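Local coordinates for protein Alpha/beta hydrolase (Enterobacter asburiae, PDB 6KMO) that probably hydrolyses carboxylic ester bonds, as an esterase or lipase of the alpha/beta hydrolase fold, at residues Ala101-His106 against Tyr154-Trp159; Pro147-Gln152 against Gly183-Ser188; Trp236-Tyr241 against Leu252-Arg257. The protein carries 2 engineered substitutions. All blocks are in the same frame, centred on the assembly; numbering follows the deposited sequence. Where two conformers were deposited one is given.

In the fold
The three contacts lead from the central sheet of the alpha/beta hydrolase fold through its flanking helices to the chain between strands 203-207 and 269-274. Contact 1 sets helix 148-163 on strand 99-105, contact 2 sets the start of that helix against helix 181-195, and contact 3 joins helix 231-241 to the loop 252-257. Contacts 1 and 2 alternate along the chain, centres about 10 Å apart, F105 packing on M185 and V186. Contact 3 follows, its centre about 10 Å from contact 2's and 20 Å from contact 1's. N184 ND2 probably bonds to A253 O, and S188 OG, in one conformer, to L252 O, joining sheet core, the helix at the probable nucleophile elbow and loop.

Contact 1 of 3, residues Ala101-His106 against Tyr154-Trp159; sequences AFMFFH and YEATKW
M103 and F105, two residues apart on strand 99-105, meet A156 and T157 on helix 148-163, which runs nearly antiparallel to the strand at 166°, with the axes 9.6 Å apart. The helix belongs to the beta-alpha-beta crossover between strands 132-136 and 174-179, which flank strand 99-105 in the alpha/beta hydrolase sheet.

The apolar part rests on M103. Its chain folds back on itself, chi2 and chi3 both turned near -60°, and so brings the terminal methyl CE toward the helix backbone at A156, where it lies 4.0 Å from A156 CB and 3.7 Å from A156 O. Partway along the chain, M103 SD passes 4.0 Å from T157 CA. V134 and V136 of the adjoining strand also touch the M103 side chain.

The other contacts converge on the T157 hydroxyl. M103 CG comes within 3.4 Å of T157 OG1, while the F105 ring presents its edge, with CZ 3.7 Å from the same oxygen and the oxygen in the ring plane. No hydrogen bond crosses between strand and helix. T157 OG1 sits beside its own backbone N and bonds to the carbonyl of A153, one turn back in the helix. The hydroxyl thus has its polar need met within the helix, and it can be buried among a thioether chain and an aromatic edge without a partner from the strand.

Contact 2 of 3, residues Pro147-Gln152 against Gly183-Ser188; sequences PVAINQ and GNMVAS
A149 and I150 in the first turn of helix 148-163 pack on M185 and S188 of helix 181-195, a helix pair lying beside the central sheet of the alpha/beta hydrolase fold. The segments cross at -64° with their axes 9.8 Å apart. Helix 181-195 begins within a GxSxG sequence (G178, S180, G182) consistent with the nucleophile elbow of this family, and M185 also touches that turn.

No hydrogen bond joins the two segments directly. A polar tie comes from further along: Q192, one turn beyond S188, donates its side-chain NE2 to the backbone oxygen of I150.

I150 has the less common isoleucine conformation in which CG1 lies between the backbone N and the carbonyl carbon, chi1 61°. This places the branch methyl CG2 against both M185 and S188, one turn apart on the partner helix: I150 CG2 is 4.2 Å from M185 CG and 3.7 Å from S188 CB. The other branch, ending in CD1, runs toward the S188 hydroxyl, but S188 was modelled in two conformations and the very short approach there is doubtful. In the conformer described, S188 OG bonds to L252 O.

M185 reaches across with an extended chain that bends only at its end. CG stands anti to the backbone N (chi1 -166°), and the next torsion is also extended. Y138 touches both M185 and A149. The final turn of the methionine, chi3 -72°, carries its methyl to the alanine, with M185 CE 3.8 Å from A149 CB.

Contact 3 of 3, residues Trp236-Tyr241 against Leu252-Arg257; sequences WFWDNY and LASPLR
W238 touches A253 with the far corner of its indole. Atom CH2 of W238 lies 3.3 Å from the backbone oxygen of A253, which sits at the ring edge and near its plane, where the weakly positive ring hydrogens would probably favour a carbonyl oxygen. W238 CH2 is also 4.2 Å from A253 CB, and S254 OG is 4.0 Å from W238 CH2, reaching the ring obliquely. No direct hydrogen bond crosses the contact.

A water makes the polar link. It accepts from the phenol of Y241, with Y241 OH 2.7 Å from the water oxygen, and donates to L252 O, also 2.7 Å from the water oxygen. The CG atom of Y241 is anti to the backbone N (chi1 -170°), which carries the ring out from the helix flank toward the loop 252-257, and its edge faces W238 CZ3 in plane.

Second-shell groups surround these carbonyls and rings. N184 ND2 of helix 181-195 donates to A253 O, the same oxygen that meets the indole edge. From the same helix, S188 OG bonds to L252 O in one of its two conformers. S254 OG is bonded to R248 O and A213 N. W110 stacks on Y241 and meets W238 edge-to-face, so one tryptophan packs against both rings.

Helix 231-241 and the loop 252-257 both lie in the long connection between strands 203-207 and 269-274, a place where many alpha/beta hydrolases carry extra helices. Y241 packs on I150 of helix 148-163, while P255 in the facing loop rests on helices 181-195 and 280-292.

Contact 1 of 3, residues Ala101-His106 against Tyr154-Trp159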
loop_
_atom_site.group_PDB
_atom_site.type_symbol
_atom_site.label_atom_id
_atom_site.label_comp_id
_atom_site.label_asym_id
_atom_site.label_seq_id
_atom_site.Cartn_x
_atom_site.Cartn_y
_atom_site.Cartn_z
ATOM N N ALA A 101 -16.218 -12.853 7.862
ATOM C CA ALA A 101 -15.932 -11.962 8.975
ATOM C C ALA A 101 -14.438 -11.841 9.221
ATOM O O ALA A 101 -13.624 -12.681 8.796
ATOM C CB ALA A 101 -16.620 -12.437 10.262
ATOM N N PHE A 102 -14.091 -10.787 9.956
ATOM C CA PHE A 102 -12.777 -10.667 10.562
ATOM C C PHE A 102 -12.931 -10.313 12.034
ATOM O O PHE A 102 -13.757 -9.468 12.399
ATOM C CB PHE A 102 -11.845 -9.663 9.855
ATOM C CG PHE A 102 -12.378 -8.271 9.727
ATOM C CD1 PHE A 102 -12.021 -7.279 10.619
ATOM C CD2 PHE A 102 -13.178 -7.927 8.653
ATOM C CE1 PHE A 102 -12.476 -5.988 10.462
ATOM C CE2 PHE A 102 -13.633 -6.631 8.489
ATOM C CZ PHE A 102 -13.296 -5.663 9.403
ATOM N N MET A 103 -12.136 -10.947 12.877
ATOM C CA MET A 103 -11.986 -10.488 14.250
ATOM C C MET A 103 -11.256 -9.154 14.214
ATOM O O MET A 103 -10.405 -8.919 13.345
ATOM C CB MET A 103 -11.187 -11.499 15.069
ATOM C CG MET A 103 -11.686 -12.942 14.949
ATOM S SD MET A 103 -13.481 -13.266 15.380
ATOM C CE MET A 103 -13.451 -12.686 17.114
ATOM N N PHE A 104 -11.607 -8.268 15.144
ATOM C CA PHE A 104 -10.960 -6.969 15.244
ATOM C C PHE A 104 -10.400 -6.776 16.644
ATOM O O PHE A 104 -11.159 -6.752 17.623
ATOM C CB PHE A 104 -11.851 -5.786 14.863
ATOM C CG PHE A 104 -11.065 -4.507 14.822
ATOM C CD1 PHE A 104 -10.370 -4.141 13.687
ATOM C CD2 PHE A 104 -10.907 -3.749 15.970
ATOM C CE1 PHE A 104 -9.571 -3.017 13.676
ATOM C CE2 PHE A 104 -10.108 -2.640 15.976
ATOM C CZ PHE A 104 -9.436 -2.263 14.823
ATOM N N PHE A 105 -9.072 -6.626 16.727
ATOM C CA PHE A 105 -8.328 -6.457 17.966
ATOM C C PHE A 105 -7.839 -5.016 18.014
ATOM O O PHE A 105 -7.001 -4.608 17.206
ATOM C CB PHE A 105 -7.182 -7.468 18.011
ATOM C CG PHE A 105 -7.624 -8.893 17.805
ATOM C CD1 PHE A 105 -8.745 -9.396 18.450
ATOM C CD2 PHE A 105 -6.913 -9.731 16.982
ATOM C CE1 PHE A 105 -9.151 -10.706 18.255
ATOM C CE2 PHE A 105 -7.312 -11.042 16.791
ATOM C CZ PHE A 105 -8.452 -11.527 17.432
ATOM N N HIS A 106 -8.361 -4.245 18.959
ATOM C CA HIS A 106 -8.042 -2.832 19.044
ATOM C C HIS A 106 -6.652 -2.603 19.629
ATOM O O HIS A 106 -6.092 -3.439 20.337
ATOM C CB HIS A 106 -9.107 -2.078 19.835
ATOM C CG HIS A 106 -9.057 -2.264 21.323
ATOM N ND1 HIS A 106 -8.185 -1.555 22.118
ATOM C CD2 HIS A 106 -9.816 -3.004 22.164
ATOM C CE1 HIS A 106 -8.392 -1.867 23.383
ATOM N NE2 HIS A 106 -9.373 -2.747 23.439
ATOM N N TYR A 154 -8.300 -15.329 21.418
ATOM C CA TYR A 154 -8.323 -16.647 20.786
ATOM C C TYR A 154 -9.660 -17.354 21.019
ATOM O O TYR A 154 -10.243 -17.924 20.089
ATOM C CB TYR A 154 -7.147 -17.525 21.250
ATOM C CG TYR A 154 -7.257 -18.916 20.681
ATOM C CD1 TYR A 154 -6.943 -19.172 19.370
ATOM C CD2 TYR A 154 -7.772 -19.947 21.438
ATOM C CE1 TYR A 154 -7.084 -20.431 18.814
ATOM C CE2 TYR A 154 -7.928 -21.206 20.897
ATOM C CZ TYR A 154 -7.576 -21.438 19.594
ATOM O OH TYR A 154 -7.733 -22.704 19.077
ATOM N N GLU A 155 -10.154 -17.332 22.258
ATOM C CA GLU A 155 -11.425 -17.983 22.545
ATOM C C GLU A 155 -12.558 -17.362 21.738
ATOM O O GLU A 155 -13.439 -18.073 21.236
ATOM C CB GLU A 155 -11.711 -17.926 24.046
ATOM C CG GLU A 155 -10.805 -18.818 24.901
ATOM C CD GLU A 155 -11.071 -20.302 24.732
ATOM O OE1 GLU A 155 -12.141 -20.682 24.224
ATOM O OE2 GLU A 155 -10.198 -21.104 25.130
ATOM N N ALA A 156 -12.563 -16.043 21.592
ATOM C CA ALA A 156 -13.605 -15.394 20.788
ATOM C C ALA A 156 -13.491 -15.771 19.310
ATOM O O ALA A 156 -14.504 -15.946 18.621
ATOM C CB ALA A 156 -13.528 -13.879 20.962
ATOM N N THR A 157 -12.258 -15.902 18.806
ATOM C CA THR A 157 -12.027 -16.321 17.429
ATOM C C THR A 157 -12.555 -17.728 17.203
ATOM O O THR A 157 -13.253 -17.999 16.210
ATOM C CB THR A 157 -10.522 -16.244 17.136
ATOM O OG1 THR A 157 -10.060 -14.880 17.278
ATOM C CG2 THR A 157 -10.202 -16.714 15.737
ATOM N N LYS A 158 -12.219 -18.638 18.117
ATOM C CA LYS A 158 -12.738 -20.000 18.053
ATOM C C LYS A 158 -14.261 -20.004 18.087
ATOM O O LYS A 158 -14.903 -20.764 17.351
ATOM C CB LYS A 158 -12.162 -20.819 19.207
ATOM C CG LYS A 158 -12.517 -22.287 19.170
ATOM C CD LYS A 158 -11.707 -23.064 20.206
ATOM C CE LYS A 158 -12.351 -24.412 20.518
ATOM N NZ LYS A 158 -13.788 -24.279 20.896
ATOM N N TRP A 159 -14.857 -19.154 18.919
ATOM C CA TRP A 159 -16.313 -19.100 19.016
ATOM C C TRP A 159 -16.937 -18.671 17.692
ATOM O O TRP A 159 -17.909 -19.276 17.215
ATOM C CB TRP A 159 -16.762 -18.185 20.158
ATOM C CG TRP A 159 -18.260 -18.195 20.317
ATOM C CD1 TRP A 159 -18.984 -19.029 21.123
ATOM C CD2 TRP A 159 -19.199 -17.364 19.641
ATOM N NE1 TRP A 159 -20.323 -18.753 20.995
ATOM C CE2 TRP A 159 -20.488 -17.744 20.088
ATOM C CE3 TRP A 159 -19.085 -16.333 18.705
ATOM C CZ2 TRP A 159 -21.648 -17.130 19.623
ATOM C CZ3 TRP A 159 -20.250 -15.719 18.250
ATOM C CH2 TRP A 159 -21.512 -16.128 18.710
#

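Contact 2 of 3, residues Pro147-Gln152 against Gly183-Ser188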
loop_
_atom_site.group_PDB
_atom_site.type_symbol
_atom_site.label_atom_id
_atom_site.label_comp_id
_atom_site.label_asym_id
_atom_site.label_seq_id
_atom_site.Cartn_x
_atom_site.Cartn_y
_atom_site.Cartn_z
ATOM N N PRO A 147 -1.187 -13.467 29.912
ATOM C CA PRO A 147 -1.752 -13.596 28.571
ATOM C C PRO A 147 -3.277 -13.522 28.541
ATOM O O PRO A 147 -3.885 -14.127 27.668
ATOM C CB PRO A 147 -1.320 -15.004 28.191
ATOM C CG PRO A 147 -1.564 -15.758 29.479
ATOM C CD PRO A 147 -1.171 -14.783 30.590
ATOM N N VAL A 148 -3.885 -12.808 29.485
ATOM C CA VAL A 148 -5.339 -12.822 29.617
ATOM C C VAL A 148 -6.013 -12.379 28.326
ATOM O O VAL A 148 -6.922 -13.047 27.812
ATOM C CB VAL A 148 -5.767 -11.949 30.809
ATOM C CG1 VAL A 148 -7.285 -11.741 30.805
ATOM C CG2 VAL A 148 -5.308 -12.567 32.114
ATOM N N ALA A 149 -5.627 -11.208 27.816
ATOM C CA ALA A 149 -6.305 -10.647 26.652
ATOM C C ALA A 149 -6.103 -11.514 25.419
ATOM O O ALA A 149 -7.042 -11.708 24.644
ATOM C CB ALA A 149 -5.826 -9.224 26.386
ATOM N N ILE A 150 -4.887 -12.029 25.200
ATOM C CA ILE A 150 -4.695 -12.848 23.997
ATOM C C ILE A 150 -5.451 -14.170 24.103
ATOM O O ILE A 150 -5.828 -14.758 23.082
ATOM C CB ILE A 150 -3.213 -13.046 23.609
ATOM C CG1 ILE A 150 -2.447 -13.768 24.712
ATOM C CG2 ILE A 150 -2.583 -11.706 23.223
ATOM C CD1 ILE A 150 -1.269 -14.549 24.198
ATOM N N ASN A 151 -5.689 -14.659 25.321
ATOM C CA ASN A 151 -6.526 -15.834 25.493
ATOM C C ASN A 151 -7.976 -15.510 25.158
ATOM O O ASN A 151 -8.646 -16.282 24.457
ATOM C CB ASN A 151 -6.434 -16.356 26.912
ATOM C CG ASN A 151 -7.386 -17.494 27.130
ATOM O OD1 ASN A 151 -7.213 -18.539 26.537
ATOM N ND2 ASN A 151 -8.416 -17.278 27.892
ATOM N N GLN A 152 -8.479 -14.377 25.663
ATOM C CA GLN A 152 -9.825 -13.942 25.315
ATOM C C GLN A 152 -9.979 -13.804 23.814
ATOM O O GLN A 152 -10.985 -14.241 23.246
ATOM C CB GLN A 152 -10.156 -12.612 25.993
ATOM C CG GLN A 152 -10.306 -12.714 27.495
ATOM C CD GLN A 152 -10.298 -11.376 28.176
ATOM O OE1 GLN A 152 -9.656 -10.437 27.732
ATOM N NE2 GLN A 152 -10.989 -11.292 29.295
ATOM N N GLY A 183 -2.519 -5.417 16.328
ATOM C CA GLY A 183 -1.786 -6.187 15.331
ATOM C C GLY A 183 -0.899 -7.256 15.951
ATOM O O GLY A 183 -0.752 -8.353 15.406
ATOM N N ASN A 184 -0.299 -6.952 17.101
ATOM C CA ASN A 184 0.366 -7.965 17.919
ATOM C C ASN A 184 -0.593 -9.097 18.244
ATOM O O ASN A 184 -0.250 -10.276 18.113
ATOM C CB ASN A 184 0.856 -7.273 19.196
ATOM C CG ASN A 184 1.570 -8.189 20.143
ATOM O OD1 ASN A 184 0.936 -8.787 21.017
ATOM N ND2 ASN A 184 2.884 -8.289 20.007
ATOM N N MET A 185 -1.818 -8.736 18.640
ATOM C CA MET A 185 -2.845 -9.711 19.016
ATOM C C MET A 185 -3.235 -10.597 17.835
ATOM O O MET A 185 -3.497 -11.795 18.015
ATOM C CB MET A 185 -4.035 -8.958 19.618
ATOM C CG MET A 185 -5.063 -9.822 20.370
ATOM S SD MET A 185 -6.277 -8.826 21.386
ATOM C CE MET A 185 -5.184 -8.285 22.713
ATOM N N VAL A 186 -3.255 -10.046 16.613
ATOM C CA VAL A 186 -3.465 -10.855 15.409
ATOM C C VAL A 186 -2.443 -11.988 15.356
ATOM O O VAL A 186 -2.785 -13.165 15.172
ATOM C CB VAL A 186 -3.374 -9.974 14.147
ATOM C CG1 VAL A 186 -3.207 -10.843 12.886
ATOM C CG2 VAL A 186 -4.591 -9.063 14.017
ATOM N N ALA A 187 -1.159 -11.637 15.467
ATOM C CA ALA A 187 -0.113 -12.653 15.435
ATOM C C ALA A 187 -0.260 -13.647 16.584
ATOM O O ALA A 187 -0.079 -14.859 16.394
ATOM C CB ALA A 187 1.267 -11.982 15.472
ATOM N N SER A 188 -0.607 -13.159 17.775
ATOM C CA SER A 188 -0.727 -14.029 18.938
ATOM C C SER A 188 -1.845 -15.041 18.749
ATOM O O SER A 188 -1.707 -16.218 19.114
ATOM C CB SER A 188 -0.989 -13.157 20.156
ATOM O OG SER A 188 -0.826 -13.891 21.340
#

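Contact 3 of 3, residues Trp236-Tyr241 against Leu252-Arg257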
loop_
_atom_site.group_PDB
_atom_site.type_symbol
_atom_site.label_atom_id
_atom_site.label_comp_id
_atom_site.label_asym_id
_atom_site.label_seq_id
_atom_site.Cartn_x
_atom_site.Cartn_y
_atom_site.Cartn_z
ATOM N N TRP A 236 6.150 2.098 28.813
ATOM C CA TRP A 236 5.086 2.102 29.813
ATOM C C TRP A 236 4.003 1.088 29.463
ATOM O O TRP A 236 3.490 0.371 30.332
ATOM C CB TRP A 236 4.505 3.513 29.918
ATOM C CG TRP A 236 3.507 3.733 30.996
ATOM C CD1 TRP A 236 3.717 3.664 32.343
ATOM C CD2 TRP A 236 2.138 4.109 30.830
ATOM N NE1 TRP A 236 2.565 3.953 33.018
ATOM C CE2 TRP A 236 1.576 4.234 32.111
ATOM C CE3 TRP A 236 1.326 4.350 29.713
ATOM C CZ2 TRP A 236 0.256 4.592 32.315
ATOM C CZ3 TRP A 236 0.010 4.696 29.927
ATOM C CH2 TRP A 236 -0.508 4.818 31.213
ATOM N N PHE A 237 3.600 1.048 28.201
ATOM C CA PHE A 237 2.598 0.078 27.777
ATOM C C PHE A 237 3.075 -1.341 28.049
ATOM O O PHE A 237 2.362 -2.144 28.665
ATOM C CB PHE A 237 2.302 0.265 26.289
ATOM C CG PHE A 237 1.591 1.558 25.918
ATOM C CD1 PHE A 237 0.645 2.155 26.744
ATOM C CD2 PHE A 237 1.848 2.145 24.688
ATOM C CE1 PHE A 237 -0.003 3.315 26.363
ATOM C CE2 PHE A 237 1.188 3.301 24.289
ATOM C CZ PHE A 237 0.264 3.886 25.128
ATOM N N TRP A 238 4.293 -1.667 27.614
ATOM C CA TRP A 238 4.848 -2.989 27.877
ATOM C C TRP A 238 4.923 -3.273 29.373
ATOM O O TRP A 238 4.645 -4.395 29.810
ATOM C CB TRP A 238 6.217 -3.117 27.211
ATOM C CG TRP A 238 6.182 -3.614 25.815
ATOM C CD1 TRP A 238 6.411 -2.895 24.674
ATOM C CD2 TRP A 238 5.904 -4.956 25.400
ATOM N NE1 TRP A 238 6.281 -3.717 23.567
ATOM C CE2 TRP A 238 5.988 -4.986 23.988
ATOM C CE3 TRP A 238 5.596 -6.135 26.086
ATOM C CZ2 TRP A 238 5.773 -6.150 23.255
ATOM C CZ3 TRP A 238 5.379 -7.295 25.350
ATOM C CH2 TRP A 238 5.472 -7.292 23.948
ATOM N N ASP A 239 5.316 -2.273 30.177
ATOM C CA ASP A 239 5.458 -2.500 31.610
ATOM C C ASP A 239 4.113 -2.795 32.265
ATOM O O ASP A 239 4.041 -3.592 33.201
ATOM C CB ASP A 239 6.109 -1.296 32.288
ATOM C CG ASP A 239 7.604 -1.179 32.015
ATOM O OD1 ASP A 239 8.233 -2.123 31.490
ATOM O OD2 ASP A 239 8.167 -0.113 32.344
ATOM N N ASN A 240 3.043 -2.142 31.808
ATOM C CA ASN A 240 1.717 -2.433 32.337
ATOM C C ASN A 240 1.213 -3.794 31.883
ATOM O O ASN A 240 0.435 -4.433 32.600
ATOM C CB ASN A 240 0.741 -1.333 31.908
ATOM C CG ASN A 240 0.805 -0.111 32.801
ATOM O OD1 ASN A 240 0.222 -0.092 33.888
ATOM N ND2 ASN A 240 1.530 0.910 32.364
ATOM N N TYR A 241 1.643 -4.252 30.708
ATOM C CA TYR A 241 1.211 -5.534 30.153
ATOM C C TYR A 241 1.904 -6.704 30.848
ATOM O O TYR A 241 1.246 -7.636 31.313
ATOM C CB TYR A 241 1.551 -5.543 28.673
ATOM C CG TYR A 241 0.987 -6.676 27.864
ATOM C CD1 TYR A 241 -0.359 -7.023 27.926
ATOM C CD2 TYR A 241 1.804 -7.380 26.981
ATOM C CE1 TYR A 241 -0.871 -8.027 27.125
ATOM C CE2 TYR A 241 1.291 -8.389 26.162
ATOM C CZ TYR A 241 -0.048 -8.697 26.238
ATOM O OH TYR A 241 -0.594 -9.668 25.436
ATOM N N LEU A 252 4.126 -15.333 21.764
ATOM C CA LEU A 252 2.777 -14.792 21.824
ATOM C C LEU A 252 2.765 -13.353 22.312
ATOM O O LEU A 252 1.705 -12.708 22.282
ATOM C CB LEU A 252 1.888 -15.647 22.729
ATOM C CG LEU A 252 1.780 -17.112 22.319
ATOM C CD1 LEU A 252 0.840 -17.846 23.275
ATOM C CD2 LEU A 252 1.304 -17.280 20.886
ATOM N N ALA A 253 3.904 -12.844 22.776
ATOM C CA ALA A 253 4.096 -11.447 23.142
ATOM C C ALA A 253 5.025 -10.736 22.170
ATOM O O ALA A 253 4.715 -9.627 21.708
ATOM C CB ALA A 253 4.643 -11.319 24.568
ATOM N N SER A 254 6.157 -11.355 21.837
ATOM C CA SER A 254 7.143 -10.794 20.916
ATOM C C SER A 254 7.289 -11.724 19.720
ATOM O O SER A 254 8.269 -12.478 19.626
ATOM C CB SER A 254 8.500 -10.600 21.590
ATOM O OG SER A 254 8.427 -9.632 22.603
ATOM N N PRO A 255 6.311 -11.720 18.803
ATOM C CA PRO A 255 6.370 -12.661 17.666
ATOM C C PRO A 255 7.583 -12.462 16.774
ATOM O O PRO A 255 7.976 -13.394 16.059
ATOM C CB PRO A 255 5.053 -12.412 16.923
ATOM C CG PRO A 255 4.656 -11.005 17.348
ATOM C CD PRO A 255 5.086 -10.896 18.782
ATOM N N LEU A 256 8.206 -11.281 16.797
ATOM C CA LEU A 256 9.443 -11.109 16.049
ATOM C C LEU A 256 10.527 -12.084 16.477
ATOM O O LEU A 256 11.427 -12.374 15.680
ATOM C CB LEU A 256 9.954 -9.679 16.199
ATOM C CG LEU A 256 11.143 -9.300 15.307
ATOM C CD1 LEU A 256 10.733 -9.320 13.848
ATOM C CD2 LEU A 256 11.670 -7.928 15.697
ATOM N N ARG A 257 10.464 -12.600 17.698
ATOM C CA ARG A 257 11.479 -13.518 18.205
ATOM C C ARG A 257 11.235 -14.961 17.779
ATOM O O ARG A 257 12.065 -15.831 18.082
ATOM C CB ARG A 257 11.550 -13.415 19.730
ATOM C CG ARG A 257 11.891 -12.028 20.228
ATOM C CD ARG A 257 12.109 -11.993 21.720
ATOM N NE ARG A 257 12.076 -10.637 22.233
ATOM C CZ ARG A 257 12.385 -10.287 23.472
ATOM N NH1 ARG A 257 12.836 -11.191 24.334
ATOM N NH2 ARG A 257 12.231 -9.021 23.849
HETATM O O HOH W 1 0.895 -10.303 23.300
#